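Local coordinates for archaeal flagellar ATP-binding protein FlaH (Methanocaldococcus jannaschii DSM 2661, PDB 4WIA) that probably binds ATP and magnesium as a KaiC-like P-loop ATPase component of the archaellum, the archaeal flagellum, at residues 98-109 against 131-140; 177-186 against 198-206. All coordinates share one frame; numbering follows the deposited sequence.

Both contacts belong to one KaiC-like P-loop NTPase domain. Contact 1 (98-109 with 131-140) precedes contact 2 (177-186 with 198-206) along the chain; their centres lie 25 Å apart and their nearest atoms about 10 Å, so they do not meet. Contact 1 approaches the probable nucleotide site only through A131, whose side chain is about 6 Å from that of Q64, an ATP-binding residue by similarity. Contact 2 borders the site through T186, whose side chain comes within about 3 Å of those of T38 and K40, in the probable Walker A loop, and about 5 Å from a bound sulfate, probably from the crystallisation liquor.

Contact 1: residues 98-109 against 131-140; sequences LIADNKKKDGFL and ALIANDASEV
L109 N donates to D136 OD1 at 3.1 Å, meeting the carboxylate from above its plane, while S138 OG donates to the syn lone pair of D136 OD2. With CG anti to the backbone N (chi1 -179°), D136 turns its carboxylate to the first turn of helix 108-114, a place where a negative charge would suit the helix dipole. A lysine in its place would probably leave L109 N and S138 OG without their acceptor and set a positive charge at that helix start. Two backbone bonds form a single bridge: D106 N gives to N135 O (3.2 Å) and A137 N to D106 O (2.8 Å). The N135 amide bonds back to the helix before it, ND2 to A131 O at 2.9 Å, and its CB lies 3.5 Å from K104 O. Apolar contacts complete the interface: L132 CD2 touches L98 CD1 and F108 CB, both at 3.8 Å, and L109 CD2 lies against I133 CG1. L98 CD1 and D106 CB lie above opposite faces of the F108 ring, both offset toward its rim, with N135 O near its edge. The loop between helices 96-100 and 108-114 thus packs on the end of helix 129-134, whose I133 also meets helix 142-153.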
loop_
_atom_site.group_PDB
_atom_site.type_symbol
_atom_site.label_atom_id
_atom_site.label_comp_id
_atom_site.label_asym_id
_atom_site.label_seq_id
_atom_site.Cartn_x
_atom_site.Cartn_y
_atom_site.Cartn_z
ATOM N N LEU A 98 -16.884 -25.275 19.263
ATOM C CA LEU A 98 -17.298 -25.866 18.000
ATOM C C LEU A 98 -16.135 -26.539 17.310
ATOM O O LEU A 98 -16.357 -27.509 16.601
ATOM C CB LEU A 98 -17.965 -24.865 17.061
ATOM C CG LEU A 98 -19.389 -24.537 17.534
ATOM C CD1 LEU A 98 -20.019 -23.446 16.691
ATOM C CD2 LEU A 98 -20.321 -25.748 17.518
ATOM N N ILE A 99 -14.928 -25.993 17.473
ATOM C CA ILE A 99 -13.688 -26.557 16.911
ATOM C C ILE A 99 -13.408 -27.904 17.578
ATOM O O ILE A 99 -13.160 -28.882 16.922
ATOM C CB ILE A 99 -12.496 -25.608 17.177
ATOM C CG1 ILE A 99 -12.592 -24.339 16.289
ATOM C CG2 ILE A 99 -11.188 -26.320 16.945
ATOM C CD1 ILE A 99 -11.824 -23.139 16.816
ATOM N N ALA A 100 -13.504 -27.927 18.901
ATOM C CA ALA A 100 -13.330 -29.142 19.712
ATOM C C ALA A 100 -14.480 -30.152 19.590
ATOM O O ALA A 100 -14.254 -31.364 19.669
ATOM C CB ALA A 100 -13.115 -28.765 21.174
ATOM N N ASP A 101 -15.704 -29.669 19.425
ATOM C CA ASP A 101 -16.840 -30.556 19.170
ATOM C C ASP A 101 -17.855 -29.933 18.224
ATOM O O ASP A 101 -18.607 -29.048 18.611
ATOM C CB ASP A 101 -17.527 -30.995 20.477
ATOM C CG ASP A 101 -18.747 -31.850 20.229
ATOM O OD1 ASP A 101 -18.874 -32.449 19.151
ATOM O OD2 ASP A 101 -19.588 -31.921 21.130
ATOM N N ASN A 102 -17.899 -30.456 16.997
ATOM C CA ASN A 102 -18.762 -29.920 15.927
ATOM C C ASN A 102 -20.154 -29.580 16.418
ATOM O O ASN A 102 -20.720 -28.578 16.000
ATOM C CB ASN A 102 -18.928 -30.921 14.772
ATOM C CG ASN A 102 -17.654 -31.145 14.002
ATOM O OD1 ASN A 102 -16.953 -30.193 13.698
ATOM N ND2 ASN A 102 -17.345 -32.408 13.674
ATOM N N LYS A 103 -20.714 -30.438 17.280
ATOM C CA LYS A 103 -22.110 -30.301 17.717
ATOM C C LYS A 103 -22.373 -29.837 19.170
ATOM O O LYS A 103 -23.503 -29.933 19.663
ATOM C CB LYS A 103 -22.885 -31.612 17.363
ATOM C CG LYS A 103 -23.670 -31.450 16.063
ATOM C CD LYS A 103 -23.756 -32.691 15.187
ATOM C CE LYS A 103 -24.623 -32.370 13.983
ATOM N NZ LYS A 103 -26.044 -32.712 14.241
ATOM N N LYS A 104 -21.350 -29.275 19.814
ATOM C CA LYS A 104 -21.489 -28.655 21.137
ATOM C C LYS A 104 -22.465 -27.485 21.049
ATOM O O LYS A 104 -22.426 -26.742 20.091
ATOM C CB LYS A 104 -20.120 -28.187 21.642
ATOM C CG LYS A 104 -20.025 -28.075 23.181
ATOM C CD LYS A 104 -20.402 -26.689 23.687
ATOM C CE LYS A 104 -19.731 -26.374 25.023
ATOM N NZ LYS A 104 -19.810 -24.924 25.357
ATOM N N LYS A 105 -23.363 -27.364 22.028
ATOM C CA LYS A 105 -24.470 -26.374 22.025
ATOM C C LYS A 105 -24.364 -25.301 23.123
ATOM O O LYS A 105 -23.925 -25.582 24.221
ATOM C CB LYS A 105 -25.808 -27.142 22.035
ATOM C CG LYS A 105 -25.944 -27.756 20.634
ATOM C CD LYS A 105 -27.269 -28.227 20.012
ATOM C CE LYS A 105 -26.993 -29.290 18.944
ATOM N NZ LYS A 105 -28.038 -29.223 17.899
ATOM N N ASP A 106 -24.725 -24.062 22.804
ATOM C CA ASP A 106 -24.376 -22.924 23.661
ATOM C C ASP A 106 -24.976 -21.600 23.129
ATOM O O ASP A 106 -25.534 -21.562 22.025
ATOM C CB ASP A 106 -22.856 -22.837 23.708
ATOM C CG ASP A 106 -22.349 -21.873 24.731
ATOM O OD1 ASP A 106 -22.562 -20.649 24.582
ATOM O OD2 ASP A 106 -21.715 -22.329 25.688
ATOM N N GLY A 107 -24.903 -20.526 23.924
ATOM C CA GLY A 107 -25.401 -19.185 23.538
ATOM C C GLY A 107 -24.435 -18.486 22.645
ATOM O O GLY A 107 -23.858 -17.432 22.992
ATOM N N PHE A 108 -24.245 -19.084 21.473
ATOM C CA PHE A 108 -23.283 -18.555 20.523
ATOM C C PHE A 108 -23.710 -17.211 20.008
ATOM O O PHE A 108 -22.918 -16.279 19.949
ATOM C CB PHE A 108 -23.109 -19.539 19.380
ATOM C CG PHE A 108 -22.401 -20.796 19.795
ATOM C CD1 PHE A 108 -21.119 -20.721 20.326
ATOM C CD2 PHE A 108 -23.031 -22.045 19.715
ATOM C CE1 PHE A 108 -20.445 -21.856 20.725
ATOM C CE2 PHE A 108 -22.353 -23.189 20.114
ATOM C CZ PHE A 108 -21.041 -23.093 20.599
ATOM N N LEU A 109 -24.983 -17.098 19.679
ATOM C CA LEU A 109 -25.504 -15.875 19.084
ATOM C C LEU A 109 -25.488 -14.670 20.011
ATOM O O LEU A 109 -25.273 -13.539 19.586
ATOM C CB LEU A 109 -26.917 -16.148 18.530
ATOM C CG LEU A 109 -26.944 -17.228 17.418
ATOM C CD1 LEU A 109 -28.304 -17.246 16.743
ATOM C CD2 LEU A 109 -25.852 -17.095 16.358
ATOM N N ALA A 131 -22.995 -22.673 11.372
ATOM C CA ALA A 131 -22.690 -23.523 12.535
ATOM C C ALA A 131 -23.095 -22.836 13.851
ATOM O O ALA A 131 -23.635 -23.484 14.759
ATOM C CB ALA A 131 -21.234 -23.894 12.573
ATOM N N LEU A 132 -22.878 -21.526 13.960
ATOM C CA LEU A 132 -23.227 -20.792 15.188
ATOM C C LEU A 132 -24.730 -20.715 15.410
ATOM O O LEU A 132 -25.190 -20.802 16.550
ATOM C CB LEU A 132 -22.655 -19.384 15.122
ATOM C CG LEU A 132 -21.130 -19.302 15.186
ATOM C CD1 LEU A 132 -20.609 -17.918 14.829
ATOM C CD2 LEU A 132 -20.578 -19.692 16.557
ATOM N N ILE A 133 -25.507 -20.534 14.343
ATOM C CA ILE A 133 -26.958 -20.573 14.469
ATOM C C ILE A 133 -27.424 -21.984 14.827
ATOM O O ILE A 133 -28.133 -22.181 15.815
ATOM C CB ILE A 133 -27.662 -20.103 13.187
ATOM C CG1 ILE A 133 -27.269 -18.638 12.939
ATOM C CG2 ILE A 133 -29.180 -20.263 13.323
ATOM C CD1 ILE A 133 -27.551 -18.086 11.543
ATOM N N ALA A 134 -27.009 -22.966 14.033
ATOM C CA ALA A 134 -27.504 -24.334 14.164
ATOM C C ALA A 134 -27.236 -24.911 15.539
ATOM O O ALA A 134 -27.958 -25.787 15.969
ATOM C CB ALA A 134 -26.893 -25.225 13.093
ATOM N N ASN A 135 -26.183 -24.440 16.203
ATOM C CA ASN A 135 -25.850 -24.913 17.518
ATOM C C ASN A 135 -26.146 -23.942 18.646
ATOM O O ASN A 135 -25.737 -24.175 19.783
ATOM C CB ASN A 135 -24.401 -25.328 17.554
ATOM C CG ASN A 135 -24.132 -26.456 16.613
ATOM O OD1 ASN A 135 -24.661 -27.526 16.779
ATOM N ND2 ASN A 135 -23.345 -26.217 15.597
ATOM N N ASP A 136 -26.883 -22.884 18.350
ATOM C CA ASP A 136 -27.262 -21.936 19.386
ATOM C C ASP A 136 -28.341 -22.528 20.294
ATOM O O ASP A 136 -29.217 -23.270 19.844
ATOM C CB ASP A 136 -27.756 -20.643 18.781
ATOM C CG ASP A 136 -28.136 -19.645 19.821
ATOM O OD1 ASP A 136 -27.208 -19.062 20.406
ATOM O OD2 ASP A 136 -29.369 -19.455 20.049
ATOM N N ALA A 137 -28.257 -22.194 21.580
ATOM C CA ALA A 137 -29.176 -22.679 22.598
ATOM C C ALA A 137 -29.745 -21.470 23.327
ATOM O O ALA A 137 -29.358 -21.178 24.476
ATOM C CB ALA A 137 -28.444 -23.565 23.585
ATOM N N SER A 138 -30.689 -20.787 22.687
ATOM C CA SER A 138 -31.260 -19.571 23.269
ATOM C C SER A 138 -32.509 -19.198 22.511
ATOM O O SER A 138 -32.848 -19.844 21.529
ATOM C CB SER A 138 -30.275 -18.417 23.195
ATOM O OG SER A 138 -30.199 -17.956 21.871
ATOM N N GLU A 139 -33.206 -18.164 22.993
ATOM C CA GLU A 139 -34.347 -17.610 22.255
ATOM C C GLU A 139 -33.959 -16.585 21.218
ATOM O O GLU A 139 -34.837 -16.052 20.559
ATOM C CB GLU A 139 -35.380 -16.995 23.176
ATOM C CG GLU A 139 -36.260 -18.022 23.820
ATOM C CD GLU A 139 -36.636 -17.541 25.177
ATOM O OE1 GLU A 139 -37.678 -16.879 25.315
ATOM O OE2 GLU A 139 -35.834 -17.769 26.095
ATOM N N VAL A 140 -32.678 -16.271 21.089
ATOM C CA VAL A 140 -32.262 -15.425 19.990
ATOM C C VAL A 140 -32.562 -16.188 18.708
ATOM O O VAL A 140 -32.109 -17.335 18.540
ATOM C CB VAL A 140 -30.757 -15.075 20.029
ATOM C CG1 VAL A 140 -30.390 -14.175 18.845
ATOM C CG2 VAL A 140 -30.391 -14.413 21.344
#

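Contact 2: residues 177-186 against 198-206; sequences RTSATMLIRT and LAKILKYNM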
loop_
_atom_site.group_PDB
_atom_site.type_symbol
_atom_site.label_atom_id
_atom_site.label_comp_id
_atom_site.label_asym_id
_atom_site.label_seq_id
_atom_site.Cartn_x
_atom_site.Cartn_y
_atom_site.Cartn_z
ATOM N N ARG A 177 -30.760 -14.799 3.189
ATOM C CA ARG A 177 -30.531 -14.376 1.791
ATOM C C ARG A 177 -31.187 -13.038 1.563
ATOM O O ARG A 177 -30.627 -12.181 0.897
ATOM C CB ARG A 177 -31.105 -15.391 0.794
ATOM C CG ARG A 177 -30.379 -16.717 0.699
ATOM C CD ARG A 177 -31.258 -17.672 -0.073
ATOM N NE ARG A 177 -30.803 -19.064 -0.168
ATOM C CZ ARG A 177 -31.523 -20.172 0.124
ATOM N NH1 ARG A 177 -30.987 -21.384 -0.034
ATOM N NH2 ARG A 177 -32.759 -20.108 0.564
ATOM N N THR A 178 -32.405 -12.867 2.089
ATOM C CA THR A 178 -33.081 -11.575 1.994
ATOM C C THR A 178 -32.275 -10.455 2.664
ATOM O O THR A 178 -32.171 -9.345 2.156
ATOM C CB THR A 178 -34.517 -11.663 2.566
ATOM O OG1 THR A 178 -35.288 -12.507 1.700
ATOM C CG2 THR A 178 -35.190 -10.286 2.623
ATOM N N SER A 179 -31.692 -10.765 3.786
ATOM C CA SER A 179 -30.964 -9.781 4.506
ATOM C C SER A 179 -29.645 -9.456 3.799
ATOM O O SER A 179 -29.121 -8.361 3.880
ATOM C CB SER A 179 -30.764 -10.332 5.908
ATOM O OG SER A 179 -30.635 -9.280 6.844
ATOM N N ALA A 180 -29.096 -10.399 3.071
ATOM C CA ALA A 180 -27.808 -10.149 2.415
ATOM C C ALA A 180 -27.875 -8.896 1.494
ATOM O O ALA A 180 -28.848 -8.714 0.791
ATOM C CB ALA A 180 -27.409 -11.369 1.596
ATOM N N THR A 181 -26.852 -8.043 1.511
ATOM C CA THR A 181 -26.705 -7.061 0.470
ATOM C C THR A 181 -25.933 -7.667 -0.725
ATOM O O THR A 181 -26.185 -7.315 -1.884
ATOM C CB THR A 181 -25.977 -5.799 0.950
ATOM O OG1 THR A 181 -24.611 -6.119 1.260
ATOM C CG2 THR A 181 -26.685 -5.228 2.120
HETATM N N MSE A 182 -24.994 -8.554 -0.442
HETATM C CA MSE A 182 -24.289 -9.272 -1.464
HETATM C C MSE A 182 -24.432 -10.737 -1.169
HETATM O O MSE A 182 -24.030 -11.201 -0.132
HETATM C CB MSE A 182 -22.830 -8.851 -1.475
HETATM C CG MSE A 182 -22.074 -9.510 -2.628
HETATM SE SE MSE A 182 -20.221 -8.943 -2.546
HETATM C CE MSE A 182 -19.686 -9.431 -4.341
ATOM N N LEU A 183 -24.992 -11.489 -2.096
ATOM C CA LEU A 183 -25.120 -12.905 -1.943
ATOM C C LEU A 183 -24.305 -13.675 -2.990
ATOM O O LEU A 183 -24.490 -13.500 -4.193
ATOM C CB LEU A 183 -26.567 -13.301 -2.076
ATOM C CG LEU A 183 -26.843 -14.808 -1.949
ATOM C CD1 LEU A 183 -26.647 -15.323 -0.513
ATOM C CD2 LEU A 183 -28.255 -15.149 -2.453
ATOM N N ILE A 184 -23.434 -14.547 -2.510
ATOM C CA ILE A 184 -22.562 -15.298 -3.340
ATOM C C ILE A 184 -22.768 -16.754 -3.045
ATOM O O ILE A 184 -22.666 -17.189 -1.885
ATOM C CB ILE A 184 -21.091 -14.982 -3.049
ATOM C CG1 ILE A 184 -20.836 -13.505 -3.205
ATOM C CG2 ILE A 184 -20.206 -15.774 -3.988
ATOM C CD1 ILE A 184 -19.456 -13.080 -2.718
ATOM N N ARG A 185 -23.016 -17.533 -4.086
ATOM C CA ARG A 185 -23.146 -18.975 -3.940
ATOM C C ARG A 185 -21.966 -19.703 -4.543
ATOM O O ARG A 185 -21.601 -19.447 -5.691
ATOM C CB ARG A 185 -24.460 -19.452 -4.565
ATOM C CG ARG A 185 -24.613 -20.960 -4.629
ATOM C CD ARG A 185 -26.034 -21.355 -4.912
ATOM N NE ARG A 185 -26.111 -22.683 -5.496
ATOM C CZ ARG A 185 -26.256 -23.830 -4.816
ATOM N NH1 ARG A 185 -26.360 -23.865 -3.484
ATOM N NH2 ARG A 185 -26.306 -24.976 -5.490
ATOM N N THR A 186 -21.393 -20.626 -3.776
ATOM C CA THR A 186 -20.229 -21.392 -4.203
ATOM C C THR A 186 -20.574 -22.845 -4.507
ATOM O O THR A 186 -21.398 -23.421 -3.819
ATOM C CB THR A 186 -19.112 -21.356 -3.161
ATOM O OG1 THR A 186 -19.592 -21.806 -1.907
ATOM C CG2 THR A 186 -18.611 -19.962 -2.994
ATOM N N LEU A 198 -16.699 -22.361 -8.336
ATOM C CA LEU A 198 -17.415 -21.281 -8.954
ATOM C C LEU A 198 -18.070 -20.523 -7.857
ATOM O O LEU A 198 -18.733 -21.129 -7.038
ATOM C CB LEU A 198 -18.468 -21.803 -9.932
ATOM C CG LEU A 198 -19.436 -20.744 -10.462
ATOM C CD1 LEU A 198 -18.750 -19.868 -11.479
ATOM C CD2 LEU A 198 -20.655 -21.399 -11.095
ATOM N N ALA A 199 -17.887 -19.207 -7.875
ATOM C CA ALA A 199 -18.575 -18.281 -7.009
ATOM C C ALA A 199 -19.504 -17.454 -7.859
ATOM O O ALA A 199 -19.058 -16.706 -8.711
ATOM C CB ALA A 199 -17.586 -17.395 -6.346
ATOM N N LYS A 200 -20.817 -17.610 -7.676
ATOM C CA LYS A 200 -21.762 -16.876 -8.444
ATOM C C LYS A 200 -22.419 -15.783 -7.591
ATOM O O LYS A 200 -22.926 -16.042 -6.489
ATOM C CB LYS A 200 -22.787 -17.823 -8.978
ATOM C CG LYS A 200 -23.688 -17.193 -10.009
ATOM C CD LYS A 200 -24.720 -18.210 -10.470
ATOM C CE LYS A 200 -25.008 -18.132 -11.947
ATOM N NZ LYS A 200 -25.545 -19.456 -12.353
ATOM N N ILE A 201 -22.468 -14.571 -8.129
ATOM C CA ILE A 201 -22.964 -13.445 -7.377
ATOM C C ILE A 201 -24.432 -13.343 -7.723
ATOM O O ILE A 201 -24.791 -12.789 -8.740
ATOM C CB ILE A 201 -22.213 -12.166 -7.732
ATOM C CG1 ILE A 201 -20.764 -12.280 -7.253
ATOM C CG2 ILE A 201 -22.928 -10.968 -7.113
ATOM C CD1 ILE A 201 -19.849 -11.114 -7.603
ATOM N N LEU A 202 -25.279 -13.878 -6.856
ATOM C CA LEU A 202 -26.716 -13.882 -7.097
ATOM C C LEU A 202 -27.351 -12.542 -6.842
ATOM O O LEU A 202 -28.375 -12.262 -7.388
ATOM C CB LEU A 202 -27.386 -14.911 -6.232
ATOM C CG LEU A 202 -26.873 -16.326 -6.397
ATOM C CD1 LEU A 202 -27.505 -17.237 -5.354
ATOM C CD2 LEU A 202 -27.162 -16.824 -7.791
ATOM N N LYS A 203 -26.708 -11.681 -6.080
ATOM C CA LYS A 203 -27.308 -10.411 -5.714
ATOM C C LYS A 203 -26.218 -9.521 -5.228
ATOM O O LYS A 203 -25.295 -9.981 -4.587
ATOM C CB LYS A 203 -28.279 -10.686 -4.584
ATOM C CG LYS A 203 -28.963 -9.502 -3.941
ATOM C CD LYS A 203 -29.728 -10.052 -2.732
ATOM C CE LYS A 203 -30.442 -9.013 -1.944
ATOM N NZ LYS A 203 -30.937 -9.652 -0.704
ATOM N N TYR A 204 -26.308 -8.242 -5.533
ATOM C CA TYR A 204 -25.257 -7.313 -5.208
ATOM C C TYR A 204 -25.830 -5.933 -5.135
ATOM O O TYR A 204 -25.720 -5.163 -6.069
ATOM C CB TYR A 204 -24.151 -7.364 -6.299
ATOM C CG TYR A 204 -22.773 -6.793 -5.916
ATOM C CD1 TYR A 204 -22.547 -6.208 -4.683
ATOM C CD2 TYR A 204 -21.718 -6.817 -6.826
ATOM C CE1 TYR A 204 -21.294 -5.681 -4.363
ATOM C CE2 TYR A 204 -20.482 -6.299 -6.537
ATOM C CZ TYR A 204 -20.256 -5.735 -5.301
ATOM O OH TYR A 204 -18.999 -5.236 -4.985
ATOM N N ASN A 205 -26.464 -5.596 -4.024
ATOM C CA ASN A 205 -26.926 -4.228 -3.800
ATOM C C ASN A 205 -25.710 -3.323 -3.663
ATOM O O ASN A 205 -24.681 -3.679 -3.016
ATOM C CB ASN A 205 -27.707 -4.103 -2.505
ATOM C CG ASN A 205 -28.924 -5.001 -2.442
ATOM O OD1 ASN A 205 -29.463 -5.419 -3.448
ATOM N ND2 ASN A 205 -29.356 -5.318 -1.207
HETATM N N MSE A 206 -25.875 -2.122 -4.156
HETATM C CA MSE A 206 -24.856 -1.082 -4.098
HETATM C C MSE A 206 -23.646 -1.473 -4.920
HETATM O O MSE A 206 -22.501 -0.964 -4.696
HETATM C CB MSE A 206 -24.443 -0.742 -2.671
HETATM C CG MSE A 206 -25.532 -0.852 -1.601
HETATM SE SE MSE A 206 -24.767 -0.355 0.155
HETATM C CE MSE A 206 -24.506 -2.114 0.984
HETATM O O HOH W 1 -23.151 -5.078 -0.758
#
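The antiparallel hairpin of strands 182-191 and 194-204 carries this contact, whose first strand runs parallel to strand 29-33, just before the probable P-loop. R185 and K200 form a hydrogen-bonded pair, R185 N to K200 O and K200 N to R185 O, both 2.8 Å. Opposite L183 the register slips by one in a classic beta bulge: L183 O takes L202 N at 2.8 Å and K203 N only weakly, while L183 N gives to K203 O. Beyond it N205 N bonds T181 O. M182, I184, I201 and Y204 share one face of the sheet. M182, here a selenomethionine, runs out fully extended alongside Y204, its CE over the centre of the ring, 3.9 Å from the centroid and 12° off the normal, with SE also above that face: a CH-pi and Met-aromatic contact. I201 CD1 meets the same CE, and Y204 OH bonds I20 O. L202, the extra residue of the bulge, crosses the L183 side chain obliquely, CD1 to CD2 3.7 Å, and its CD1 also touches R185 CB. K203, its CG turned directly away from its own backbone N (chi1 175°) and the rest of its chain straight, carries NZ to the end of helix 170-179, where A180 O (2.7 Å) and R177 O (3.0 Å) receive it in their carbonyl planes and T178 O weakly. At the far end T186 OG1 bonds T38 OG1. Carbonyls at a helix C-terminus carry partial negative charge, so this grip would probably favour a charged ammonium on K203 and tie the second strand to the helix preceding the first.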